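Local coordinates for hypothetical protein Cgl3021 (Corynebacterium glutamicum, PDB 2NSF) that probably catalyses the mycothiol-dependent isomerization of maleylpyruvate and carries a bound zinc ion, at residues H142-L145 with T151-A154. Sequence-based numbering, arbitrary orientation.
Sequences HEVL and TVPA
Thr151 faces two side chains of the opposite strand with its two branches. Its OG1 lies 3.4 Å from CD1 of Leu145, a plain van der Waals touch, while CG2, anti to the backbone N, is carried the other way to meet OE1 of Glu143 at 3.7 Å. Leu145 and Thr151 form a non-hydrogen-bonded antiparallel pair with both side chains on one face of the hairpin. Val152 comes next, in the hydrogen-bonded pair with Val144: Val144 N gives a nearly straight bond (169°) to Val152 O at 2.8 Å, and Val152 N returns one to Val144 O at 3.0 Å. On the reverse face the two valines meet through their CG2 methyls, 4.0 Å apart. Pro153 has no N-H to offer; its CA sits 3.4 Å from His142 O in a CA-H...O contact. That same carbonyl accepts a more bent bond (131°) from Ala154 N, the last of the three backbone bonds between the segments. The two-stranded hairpin lies away from the zinc site and rests on helix 66-89, where Trp86 meets Val144, Leu145 and the His142 ring, and Ala87 meets His142 and Ala154; Ala154 O is hydrogen-bonded to Thr157 OG1 in helix 156-171.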
loop_
_atom_site.group_PDB
_atom_site.type_symbol
_atom_site.label_atom_id
_atom_site.label_comp_id
_atom_site.label_asym_id
_atom_site.label_seq_id
_atom_site.Cartn_x
_atom_site.Cartn_y
_atom_site.Cartn_z
ATOM N N HIS A 142 -20.698 0.098 5.049
ATOM C CA HIS A 142 -20.810 1.275 5.904
ATOM C C HIS A 142 -19.729 2.281 5.513
ATOM O O HIS A 142 -18.572 1.910 5.316
ATOM C CB HIS A 142 -20.651 0.861 7.370
ATOM C CG HIS A 142 -21.020 1.933 8.347
ATOM N ND1 HIS A 142 -20.295 3.095 8.489
ATOM C CD2 HIS A 142 -22.047 2.018 9.225
ATOM C CE1 HIS A 142 -20.859 3.853 9.415
ATOM N NE2 HIS A 142 -21.923 3.223 9.876
ATOM N N GLU A 143 -20.099 3.552 5.394
ATOM C CA GLU A 143 -19.139 4.579 5.011
ATOM C C GLU A 143 -18.205 4.975 6.141
ATOM O O GLU A 143 -18.637 5.226 7.264
ATOM C CB GLU A 143 -19.848 5.838 4.505
ATOM C CG GLU A 143 -20.712 5.632 3.279
ATOM C CD GLU A 143 -20.967 6.930 2.539
ATOM O OE1 GLU A 143 -21.128 7.973 3.211
ATOM O OE2 GLU A 143 -21.011 6.908 1.291
ATOM N N VAL A 144 -16.919 5.033 5.821
ATOM C CA VAL A 144 -15.895 5.409 6.780
ATOM C C VAL A 144 -14.943 6.369 6.081
ATOM O O VAL A 144 -15.015 6.553 4.862
ATOM C CB VAL A 144 -15.120 4.168 7.281
ATOM C CG1 VAL A 144 -16.068 3.236 8.027
ATOM C CG2 VAL A 144 -14.482 3.439 6.102
ATOM N N LEU A 145 -14.051 6.980 6.847
ATOM C CA LEU A 145 -13.110 7.934 6.281
ATOM C C LEU A 145 -11.685 7.413 6.382
ATOM O O LEU A 145 -11.286 6.886 7.421
ATOM C CB LEU A 145 -13.222 9.271 7.019
ATOM C CG LEU A 145 -12.716 10.520 6.297
ATOM C CD1 LEU A 145 -13.612 10.805 5.097
ATOM C CD2 LEU A 145 -12.722 11.709 7.246
ATOM N N THR A 151 -13.940 9.263 1.515
ATOM C CA THR A 151 -15.137 8.635 2.037
ATOM C C THR A 151 -15.354 7.351 1.243
ATOM O O THR A 151 -15.676 7.381 0.053
ATOM C CB THR A 151 -16.349 9.587 1.921
ATOM O OG1 THR A 151 -16.117 10.742 2.734
ATOM C CG2 THR A 151 -17.615 8.908 2.398
ATOM N N VAL A 152 -15.159 6.224 1.918
ATOM C CA VAL A 152 -15.261 4.919 1.286
ATOM C C VAL A 152 -16.014 3.894 2.121
ATOM O O VAL A 152 -16.220 4.083 3.323
ATOM C CB VAL A 152 -13.844 4.350 1.039
ATOM C CG1 VAL A 152 -13.016 5.325 0.219
ATOM C CG2 VAL A 152 -13.156 4.099 2.381
ATOM N N PRO A 153 -16.450 2.790 1.491
ATOM C CA PRO A 153 -17.162 1.762 2.253
ATOM C C PRO A 153 -16.099 1.038 3.092
ATOM O O PRO A 153 -14.923 1.033 2.726
ATOM C CB PRO A 153 -17.759 0.874 1.164
ATOM C CG PRO A 153 -16.760 0.993 0.049
ATOM C CD PRO A 153 -16.430 2.467 0.052
ATOM N N ALA A 154 -16.507 0.443 4.208
ATOM C CA ALA A 154 -15.567 -0.259 5.087
ATOM C C ALA A 154 -14.752 -1.320 4.353
ATOM O O ALA A 154 -13.613 -1.607 4.727
ATOM C CB ALA A 154 -16.319 -0.890 6.249
#